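Local coordinates for protein LysR family transcriptional regulator (Vibrio vulnificus, PDB 5FHK) that probably acts, as a LysR-type DNA-binding transcription factor, in controlling virulence genes, this chain being its regulatory domain, at residues 76-86 with 143-154; 91-99 with 167-175. All coordinates share one frame; numbering follows the deposited sequence.

How the contacts relate
Contacts 1 and 2 meet on one sheet of the regulatory domain, where strand 68-82 of contact 1 has strand 167-168 of contact 2 as its neighbour; their centres are about 11 Å apart. Contact 1 is the more central of the two: it pairs strand 68-82 with strand 149-153 through regular backbone hydrogen bonds. Contact 2 lies farther out, about 20 Å from the centre of the chain against 14 Å, and has no hydrogen bond across it; a loop rests there on apolar and aromatic side chains. The two touch where 167-175 runs beside 76-86: Ala82 O lies 2.8 Å from Val167 N, and the Ile149 and Ile169 side chains pack together. Both contacts are mostly buried.

Contact 1: residues 76-86 with 143-154; sequences VKDILVASPEY and CSEGLGITLMPD
An antiparallel strand pair, with a helix end beside it on each segment, brings 76-86 against 143-154. Ile79 and Met152 form one hydrogen-bonded pair (Ile79 N to Met152 O 3.0 Å), and Val81 and Thr150 form the next (Val81 N to Thr150 O 3.1 Å). On the face carrying Leu80 and Leu151, Leu80 CD2 meets Leu151 CD1 at 3.6 Å; the Asp78 carboxylate on this face forms a salt bridge with Arg178. On the other face, the CG2 methyls of Val81 and Thr150 lie side by side. These strands belong to the mixed sheet of the LysR substrate-binding domain, a periplasmic-binding-protein-like fold, and helix 136-144 packs on Thr150 and Met152. That helix ends in a Schellman motif with Gly146 at C-prime. Beside this turn, Ser83 is the N-cap of the helix that follows, its OG accepting from Tyr86 N at 3.2 Å. A water bridges the two turns, accepting from Ser83 N and donating to Cys143 O and Gly148 O. Tyr86 lays one ring face over Gly148 CA, 3.7 Å from the ring centroid, while its hydroxyl bonds to His102 and Phe103.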
loop_
_atom_site.group_PDB
_atom_site.type_symbol
_atom_site.label_atom_id
_atom_site.label_comp_id
_atom_site.label_asym_id
_atom_site.label_seq_id
_atom_site.Cartn_x
_atom_site.Cartn_y
_atom_site.Cartn_z
ATOM N N VAL A 76 -7.143 -15.964 -5.770
ATOM C CA VAL A 76 -7.267 -14.749 -6.546
ATOM C C VAL A 76 -6.969 -15.094 -7.995
ATOM O O VAL A 76 -6.224 -16.035 -8.290
ATOM C CB VAL A 76 -6.316 -13.652 -6.005
ATOM C CG1 VAL A 76 -4.888 -13.905 -6.421
ATOM C CG2 VAL A 76 -6.754 -12.307 -6.465
ATOM N N LYS A 77 -7.572 -14.343 -8.909
ATOM C CA LYS A 77 -7.289 -14.492 -10.328
ATOM C C LYS A 77 -7.109 -13.113 -10.947
ATOM O O LYS A 77 -7.941 -12.226 -10.748
ATOM C CB LYS A 77 -8.404 -15.261 -11.043
ATOM C CG LYS A 77 -8.190 -15.361 -12.546
ATOM C CD LYS A 77 -9.271 -16.196 -13.219
ATOM C CE LYS A 77 -10.141 -15.357 -14.127
ATOM N NZ LYS A 77 -11.405 -14.991 -13.442
ATOM N N ASP A 78 -6.033 -12.941 -11.701
ATOM C CA ASP A 78 -5.721 -11.662 -12.317
ATOM C C ASP A 78 -6.372 -11.546 -13.691
ATOM O O ASP A 78 -6.360 -12.495 -14.479
ATOM C CB ASP A 78 -4.210 -11.492 -12.425
ATOM C CG ASP A 78 -3.485 -11.908 -11.146
ATOM O OD1 ASP A 78 -3.883 -11.454 -10.048
ATOM O OD2 ASP A 78 -2.545 -12.728 -11.235
ATOM N N ILE A 79 -6.936 -10.367 -13.969
ATOM C CA ILE A 79 -7.702 -10.109 -15.179
ATOM C C ILE A 79 -7.276 -8.762 -15.736
ATOM O O ILE A 79 -6.791 -7.888 -15.013
ATOM C CB ILE A 79 -9.220 -10.102 -14.927
ATOM C CG1 ILE A 79 -9.570 -8.969 -13.972
ATOM C CG2 ILE A 79 -9.689 -11.446 -14.306
ATOM C CD1 ILE A 79 -11.026 -8.929 -13.636
ATOM N N LEU A 80 -7.496 -8.589 -17.029
ATOM C CA LEU A 80 -7.131 -7.361 -17.720
ATOM C C LEU A 80 -8.296 -6.391 -17.653
ATOM O O LEU A 80 -9.440 -6.795 -17.881
ATOM C CB LEU A 80 -6.769 -7.669 -19.170
ATOM C CG LEU A 80 -5.553 -8.584 -19.380
ATOM C CD1 LEU A 80 -5.469 -9.072 -20.846
ATOM C CD2 LEU A 80 -4.267 -7.875 -18.977
ATOM N N VAL A 81 -8.012 -5.125 -17.310
ATOM C CA VAL A 81 -9.026 -4.073 -17.259
ATOM C C VAL A 81 -8.464 -2.743 -17.762
ATOM O O VAL A 81 -7.254 -2.563 -17.906
ATOM C CB VAL A 81 -9.626 -3.866 -15.840
ATOM C CG1 VAL A 81 -10.385 -5.095 -15.399
ATOM C CG2 VAL A 81 -8.524 -3.514 -14.801
ATOM N N ALA A 82 -9.384 -1.810 -18.046
ATOM C CA ALA A 82 -9.094 -0.426 -18.414
ATOM C C ALA A 82 -10.350 0.404 -18.136
ATOM O O ALA A 82 -11.461 -0.132 -18.060
ATOM C CB ALA A 82 -8.669 -0.308 -19.887
ATOM N N SER A 83 -10.182 1.717 -17.998
ATOM C CA SER A 83 -11.359 2.556 -17.755
ATOM C C SER A 83 -12.208 2.689 -19.025
ATOM O O SER A 83 -11.737 2.427 -20.128
ATOM C CB SER A 83 -10.941 3.934 -17.246
ATOM O OG SER A 83 -10.569 4.778 -18.318
ATOM N N PRO A 84 -13.496 3.023 -18.888
ATOM C CA PRO A 84 -14.308 3.303 -20.090
ATOM C C PRO A 84 -13.743 4.424 -20.939
ATOM O O PRO A 84 -13.854 4.380 -22.170
ATOM C CB PRO A 84 -15.679 3.670 -19.504
ATOM C CG PRO A 84 -15.727 2.893 -18.210
ATOM C CD PRO A 84 -14.322 2.896 -17.678
ATOM N N GLU A 85 -13.118 5.427 -20.325
ATOM C CA GLU A 85 -12.542 6.504 -21.121
ATOM C C GLU A 85 -11.419 5.983 -22.016
ATOM O O GLU A 85 -11.307 6.385 -23.176
ATOM C CB GLU A 85 -12.046 7.624 -20.202
ATOM C CG GLU A 85 -11.483 8.843 -20.934
ATOM C CD GLU A 85 -10.728 9.803 -20.004
ATOM O OE1 GLU A 85 -10.187 9.343 -18.959
ATOM O OE2 GLU A 85 -10.690 11.021 -20.322
ATOM N N TYR A 86 -10.580 5.082 -21.504
ATOM C CA TYR A 86 -9.536 4.513 -22.357
ATOM C C TYR A 86 -10.130 3.653 -23.469
ATOM O O TYR A 86 -9.628 3.643 -24.602
ATOM C CB TYR A 86 -8.559 3.683 -21.526
ATOM C CG TYR A 86 -7.428 3.146 -22.373
ATOM C CD1 TYR A 86 -6.301 3.926 -22.624
ATOM C CD2 TYR A 86 -7.502 1.891 -22.954
ATOM C CE1 TYR A 86 -5.275 3.464 -23.402
ATOM C CE2 TYR A 86 -6.487 1.426 -23.761
ATOM C CZ TYR A 86 -5.367 2.212 -23.976
ATOM O OH TYR A 86 -4.325 1.737 -24.755
ATOM N N CYS A 143 -4.802 3.427 -14.120
ATOM C CA CYS A 143 -5.810 2.789 -14.953
ATOM C C CYS A 143 -7.140 3.536 -14.874
ATOM O O CYS A 143 -7.759 3.835 -15.904
ATOM C CB CYS A 143 -5.983 1.341 -14.497
ATOM S SG CYS A 143 -6.997 0.282 -15.539
ATOM N N SER A 144 -7.595 3.838 -13.648
ATOM C CA SER A 144 -8.836 4.591 -13.468
ATOM C C SER A 144 -8.789 5.938 -14.177
ATOM O O SER A 144 -9.814 6.420 -14.681
ATOM C CB SER A 144 -9.103 4.800 -11.980
ATOM O OG SER A 144 -9.694 3.656 -11.403
ATOM N N GLU A 145 -7.613 6.544 -14.261
ATOM C CA GLU A 145 -7.468 7.801 -14.968
ATOM C C GLU A 145 -7.340 7.617 -16.475
ATOM O O GLU A 145 -7.104 8.593 -17.190
ATOM C CB GLU A 145 -6.276 8.578 -14.402
ATOM C CG GLU A 145 -6.652 9.436 -13.182
ATOM C CD GLU A 145 -6.571 10.944 -13.450
ATOM O OE1 GLU A 145 -6.434 11.718 -12.475
ATOM O OE2 GLU A 145 -6.639 11.355 -14.632
ATOM N N GLY A 146 -7.509 6.400 -16.982
ATOM C CA GLY A 146 -7.598 6.210 -18.413
ATOM C C GLY A 146 -6.285 6.242 -19.150
ATOM O O GLY A 146 -6.267 6.551 -20.347
ATOM N N LEU A 147 -5.187 5.892 -18.485
ATOM C CA LEU A 147 -3.868 5.865 -19.087
ATOM C C LEU A 147 -3.507 4.517 -19.695
ATOM O O LEU A 147 -2.438 4.402 -20.299
ATOM C CB LEU A 147 -2.814 6.268 -18.052
ATOM C CG LEU A 147 -2.880 7.702 -17.498
ATOM C CD1 LEU A 147 -1.949 7.857 -16.288
ATOM C CD2 LEU A 147 -2.537 8.754 -18.578
ATOM N N GLY A 148 -4.353 3.500 -19.583
ATOM C CA GLY A 148 -4.067 2.289 -20.339
ATOM C C GLY A 148 -4.595 1.036 -19.659
ATOM O O GLY A 148 -5.417 1.100 -18.743
ATOM N N ILE A 149 -4.083 -0.102 -20.148
ATOM C CA ILE A 149 -4.488 -1.450 -19.754
ATOM C C ILE A 149 -3.546 -1.965 -18.675
ATOM O O ILE A 149 -2.321 -1.810 -18.782
ATOM C CB ILE A 149 -4.458 -2.395 -20.971
ATOM C CG1 ILE A 149 -5.505 -2.003 -22.025
ATOM C CG2 ILE A 149 -4.579 -3.875 -20.538
ATOM C CD1 ILE A 149 -5.168 -2.526 -23.351
ATOM N N THR A 150 -4.104 -2.593 -17.644
ATOM C CA THR A 150 -3.309 -3.245 -16.613
ATOM C C THR A 150 -3.829 -4.650 -16.350
ATOM O O THR A 150 -4.926 -5.031 -16.755
ATOM C CB THR A 150 -3.327 -2.470 -15.291
ATOM O OG1 THR A 150 -2.562 -3.207 -14.334
ATOM C CG2 THR A 150 -4.769 -2.342 -14.781
ATOM N N LEU A 151 -3.015 -5.421 -15.647
ATOM C CA LEU A 151 -3.412 -6.730 -15.156
ATOM C C LEU A 151 -3.459 -6.654 -13.638
ATOM O O LEU A 151 -2.506 -6.198 -13.001
ATOM C CB LEU A 151 -2.444 -7.812 -15.605
ATOM C CG LEU A 151 -2.821 -9.183 -15.042
ATOM C CD1 LEU A 151 -3.962 -9.717 -15.847
ATOM C CD2 LEU A 151 -1.636 -10.154 -15.137
ATOM N N MET A 152 -4.568 -7.098 -13.065
ATOM C CA MET A 152 -4.836 -6.746 -11.691
ATOM C C MET A 152 -5.557 -7.904 -11.016
ATOM O O MET A 152 -6.426 -8.536 -11.646
ATOM C CB MET A 152 -5.685 -5.474 -11.647
ATOM C CG MET A 152 -5.934 -4.874 -10.297
ATOM S SD MET A 152 -4.544 -3.931 -9.675
ATOM C CE MET A 152 -4.187 -2.861 -11.056
ATOM N N PRO A 153 -5.223 -8.217 -9.761
ATOM C CA PRO A 153 -5.964 -9.264 -9.044
ATOM C C PRO A 153 -7.425 -8.874 -8.890
ATOM O O PRO A 153 -7.737 -7.796 -8.372
ATOM C CB PRO A 153 -5.258 -9.343 -7.680
ATOM C CG PRO A 153 -3.957 -8.616 -7.843
ATOM C CD PRO A 153 -4.236 -7.555 -8.894
ATOM N N ASP A 154 -8.322 -9.783 -9.300
ATOM C CA ASP A 154 -9.750 -9.458 -9.398
ATOM C C ASP A 154 -10.328 -8.943 -8.083
ATOM O O ASP A 154 -11.159 -8.024 -8.091
ATOM C CB ASP A 154 -10.557 -10.671 -9.883
ATOM C CG ASP A 154 -10.370 -11.907 -9.005
ATOM O OD1 ASP A 154 -9.637 -11.839 -7.987
ATOM O OD2 ASP A 154 -10.962 -12.960 -9.348
HETATM O O HOH W 1 -7.577 3.070 -18.434
#

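Contact 2: residues 91-99 with 167-175; sequences PMPTHAEDL and VRILPDWSA
Met92 begins the contact by setting SD 4.1 Å from Ile169 CG2, the two side chains crossing at about a right angle. The ring of Pro93 comes next, its CG reaching Ile169 CD1 at 4.1 Å. From Thr94 to Ala96 the backbone itself is the surface: Leu170 pushes its CD2 methyl against it, 3.5 Å from Thr94 C, while its CD1 methyl turns to Ala96 and Leu99. The backbone here is held from within its own loop, because Asp98 OD2 accepts from both Thr94 N and His95 N, the first through the anti lone pair and the second from above the carboxylate plane.

His95 and Trp173 form a T-shaped pair. The indole presents its six-membered ring edge to the imidazole face, with planes at 82° and CZ2 3.4 Å from His95 NE2. CG of His95 stands anti to the backbone N (chi1 -177°), which brings the ring back toward the indole although its CB points away. Glu97 N donates to His95 ND1, and NE2 is bonded to Glu121, so both ring nitrogens have partners that fix the imidazole's rotation. Ala96 sets CB over the centre of the six-membered ring of Trp173, 3.4 Å from its centroid, a close CH-pi contact. Leu99 closes the segment, its CD2 lying 3.7 Å from Leu170 CD1.

The type I turn from Leu170 to Trp173 sends both side chains to the loop that precedes strand 104-107. With no hydrogen bond between the segments, their cohesion rests on apolar burial together with the edge-to-face and CH-pi contacts of Trp173, and polar bonding serves to hold each partner in form.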
loop_
_atom_site.group_PDB
_atom_site.type_symbol
_atom_site.label_atom_id
_atom_site.label_comp_id
_atom_site.label_asym_id
_atom_site.label_seq_id
_atom_site.Cartn_x
_atom_site.Cartn_y
_atom_site.Cartn_z
ATOM N N PRO A 91 -9.501 1.553 -30.377
ATOM C CA PRO A 91 -10.112 0.257 -30.689
ATOM C C PRO A 91 -9.538 -0.801 -29.758
ATOM O O PRO A 91 -8.322 -0.906 -29.587
ATOM C CB PRO A 91 -9.726 0.018 -32.155
ATOM C CG PRO A 91 -8.487 0.834 -32.360
ATOM C CD PRO A 91 -8.602 2.025 -31.445
ATOM N N MET A 92 -10.417 -1.548 -29.127
ATOM C CA MET A 92 -9.895 -2.429 -28.102
ATOM C C MET A 92 -9.265 -3.670 -28.729
ATOM O O MET A 92 -9.639 -4.073 -29.832
ATOM C CB MET A 92 -11.000 -2.823 -27.125
ATOM C CG MET A 92 -11.276 -1.763 -26.044
ATOM S SD MET A 92 -9.833 -1.351 -25.004
ATOM C CE MET A 92 -9.280 0.195 -25.718
ATOM N N PRO A 93 -8.288 -4.277 -28.057
ATOM C CA PRO A 93 -7.673 -5.492 -28.595
ATOM C C PRO A 93 -8.627 -6.671 -28.515
ATOM O O PRO A 93 -9.462 -6.763 -27.613
ATOM C CB PRO A 93 -6.457 -5.700 -27.687
ATOM C CG PRO A 93 -6.857 -5.090 -26.404
ATOM C CD PRO A 93 -7.698 -3.897 -26.760
ATOM N N THR A 94 -8.502 -7.579 -29.485
ATOM C CA THR A 94 -9.329 -8.773 -29.510
ATOM C C THR A 94 -8.537 -10.075 -29.445
ATOM O O THR A 94 -9.140 -11.135 -29.257
ATOM C CB THR A 94 -10.241 -8.774 -30.750
ATOM O OG1 THR A 94 -9.472 -9.104 -31.914
ATOM C CG2 THR A 94 -10.883 -7.403 -30.949
ATOM N N HIS A 95 -7.212 -10.029 -29.542
ATOM C CA HIS A 95 -6.359 -11.149 -29.174
ATOM C C HIS A 95 -5.244 -10.628 -28.270
ATOM O O HIS A 95 -4.834 -9.469 -28.371
ATOM C CB HIS A 95 -5.779 -11.847 -30.415
ATOM C CG HIS A 95 -4.953 -13.053 -30.096
ATOM N ND1 HIS A 95 -3.606 -12.980 -29.806
ATOM C CD2 HIS A 95 -5.286 -14.361 -30.010
ATOM C CE1 HIS A 95 -3.142 -14.192 -29.563
ATOM N NE2 HIS A 95 -4.140 -15.051 -29.685
ATOM N N ALA A 96 -4.757 -11.489 -27.374
ATOM C CA ALA A 96 -3.757 -11.057 -26.400
ATOM C C ALA A 96 -2.459 -10.583 -27.045
ATOM O O ALA A 96 -1.634 -9.971 -26.356
ATOM C CB ALA A 96 -3.457 -12.188 -25.414
ATOM N N GLU A 97 -2.255 -10.845 -28.338
ATOM C CA GLU A 97 -1.075 -10.337 -29.017
ATOM C C GLU A 97 -1.201 -8.861 -29.346
ATOM O O GLU A 97 -0.181 -8.194 -29.533
ATOM C CB GLU A 97 -0.807 -11.139 -30.294
ATOM C CG GLU A 97 0.009 -12.410 -30.059
ATOM C CD GLU A 97 1.425 -12.124 -29.560
ATOM O OE1 GLU A 97 2.036 -11.130 -30.008
ATOM O OE2 GLU A 97 1.923 -12.894 -28.706
ATOM N N ASP A 98 -2.423 -8.334 -29.396
ATOM C CA ASP A 98 -2.626 -6.919 -29.660
ATOM C C ASP A 98 -2.179 -6.028 -28.507
ATOM O O ASP A 98 -2.151 -4.804 -28.675
ATOM C CB ASP A 98 -4.096 -6.661 -29.981
ATOM C CG ASP A 98 -4.576 -7.431 -31.208
ATOM O OD1 ASP A 98 -3.755 -7.699 -32.121
ATOM O OD2 ASP A 98 -5.780 -7.769 -31.261
ATOM N N LEU A 99 -1.806 -6.600 -27.357
ATOM C CA LEU A 99 -1.387 -5.769 -26.231
ATOM C C LEU A 99 -0.174 -4.909 -26.580
ATOM O O LEU A 99 -0.024 -3.800 -26.041
ATOM C CB LEU A 99 -1.101 -6.642 -25.017
ATOM C CG LEU A 99 -2.318 -7.414 -24.500
ATOM C CD1 LEU A 99 -1.947 -8.194 -23.256
ATOM C CD2 LEU A 99 -3.451 -6.457 -24.219
ATOM N N VAL A 167 -13.490 -1.595 -16.880
ATOM C CA VAL A 167 -14.065 -2.572 -17.796
ATOM C C VAL A 167 -13.073 -3.718 -17.981
ATOM O O VAL A 167 -11.865 -3.487 -18.105
ATOM C CB VAL A 167 -14.385 -1.916 -19.156
ATOM C CG1 VAL A 167 -14.694 -2.954 -20.204
ATOM C CG2 VAL A 167 -15.541 -0.919 -19.026
ATOM N N ARG A 168 -13.584 -4.942 -18.069
ATOM C CA ARG A 168 -12.746 -6.084 -18.429
ATOM C C ARG A 168 -12.417 -6.038 -19.913
ATOM O O ARG A 168 -13.300 -5.865 -20.750
ATOM C CB ARG A 168 -13.469 -7.389 -18.095
ATOM C CG ARG A 168 -12.772 -8.656 -18.581
ATOM C CD ARG A 168 -12.231 -9.416 -17.415
ATOM N NE ARG A 168 -11.434 -10.588 -17.780
ATOM C CZ ARG A 168 -11.760 -11.845 -17.477
ATOM N NH1 ARG A 168 -12.880 -12.109 -16.823
ATOM N NH2 ARG A 168 -10.967 -12.845 -17.836
ATOM N N ILE A 169 -11.148 -6.184 -20.255
ATOM C CA ILE A 169 -10.810 -6.263 -21.662
ATOM C C ILE A 169 -10.193 -7.630 -21.914
ATOM O O ILE A 169 -9.564 -8.214 -21.029
ATOM C CB ILE A 169 -9.885 -5.105 -22.096
ATOM C CG1 ILE A 169 -8.538 -5.213 -21.423
ATOM C CG2 ILE A 169 -10.499 -3.773 -21.723
ATOM C CD1 ILE A 169 -7.419 -5.068 -22.390
ATOM N N LEU A 170 -10.448 -8.176 -23.109
ATOM C CA LEU A 170 -10.004 -9.510 -23.518
ATOM C C LEU A 170 -10.607 -10.540 -22.571
ATOM O O LEU A 170 -9.881 -11.290 -21.906
ATOM C CB LEU A 170 -8.473 -9.604 -23.537
ATOM C CG LEU A 170 -7.713 -8.968 -24.698
ATOM C CD1 LEU A 170 -6.224 -8.836 -24.358
ATOM C CD2 LEU A 170 -7.898 -9.802 -25.978
ATOM N N PRO A 171 -11.936 -10.596 -22.462
ATOM C CA PRO A 171 -12.537 -11.386 -21.376
ATOM C C PRO A 171 -12.339 -12.886 -21.537
ATOM O O PRO A 171 -12.525 -13.629 -20.561
ATOM C CB PRO A 171 -14.024 -11.001 -21.432
ATOM C CG PRO A 171 -14.204 -10.136 -22.642
ATOM C CD PRO A 171 -12.940 -10.162 -23.446
ATOM N N ASP A 172 -11.957 -13.349 -22.723
ATOM C CA ASP A 172 -11.589 -14.747 -22.917
ATOM C C ASP A 172 -10.184 -15.062 -22.407
ATOM O O ASP A 172 -9.777 -16.225 -22.446
ATOM C CB ASP A 172 -11.707 -15.118 -24.402
ATOM C CG ASP A 172 -11.747 -16.629 -24.642
ATOM O OD1 ASP A 172 -12.829 -17.252 -24.485
ATOM O OD2 ASP A 172 -10.685 -17.191 -25.004
ATOM N N TRP A 173 -9.442 -14.069 -21.924
ATOM C CA TRP A 173 -8.085 -14.255 -21.437
ATOM C C TRP A 173 -8.006 -14.011 -19.933
ATOM O O TRP A 173 -8.738 -13.182 -19.377
ATOM C CB TRP A 173 -7.114 -13.312 -22.150
ATOM C CG TRP A 173 -6.954 -13.622 -23.593
ATOM C CD1 TRP A 173 -7.739 -13.185 -24.609
ATOM C CD2 TRP A 173 -5.941 -14.442 -24.183
ATOM N NE1 TRP A 173 -7.280 -13.682 -25.808
ATOM C CE2 TRP A 173 -6.178 -14.461 -25.574
ATOM C CE3 TRP A 173 -4.854 -15.158 -23.675
ATOM C CZ2 TRP A 173 -5.367 -15.168 -26.465
ATOM C CZ3 TRP A 173 -4.055 -15.867 -24.559
ATOM C CH2 TRP A 173 -4.321 -15.870 -25.939
ATOM N N SER A 174 -7.076 -14.712 -19.288
ATOM C CA SER A 174 -6.882 -14.564 -17.854
ATOM C C SER A 174 -5.581 -15.229 -17.468
ATOM O O SER A 174 -5.130 -16.169 -18.132
ATOM C CB SER A 174 -8.023 -15.193 -17.063
ATOM O OG SER A 174 -7.747 -16.567 -16.816
ATOM N N ALA A 175 -4.990 -14.732 -16.387
ATOM C CA ALA A 175 -3.886 -15.423 -15.749
ATOM C C ALA A 175 -4.409 -16.641 -14.994
ATOM O O ALA A 175 -5.608 -16.763 -14.707
ATOM C CB ALA A 175 -3.150 -14.493 -14.791
#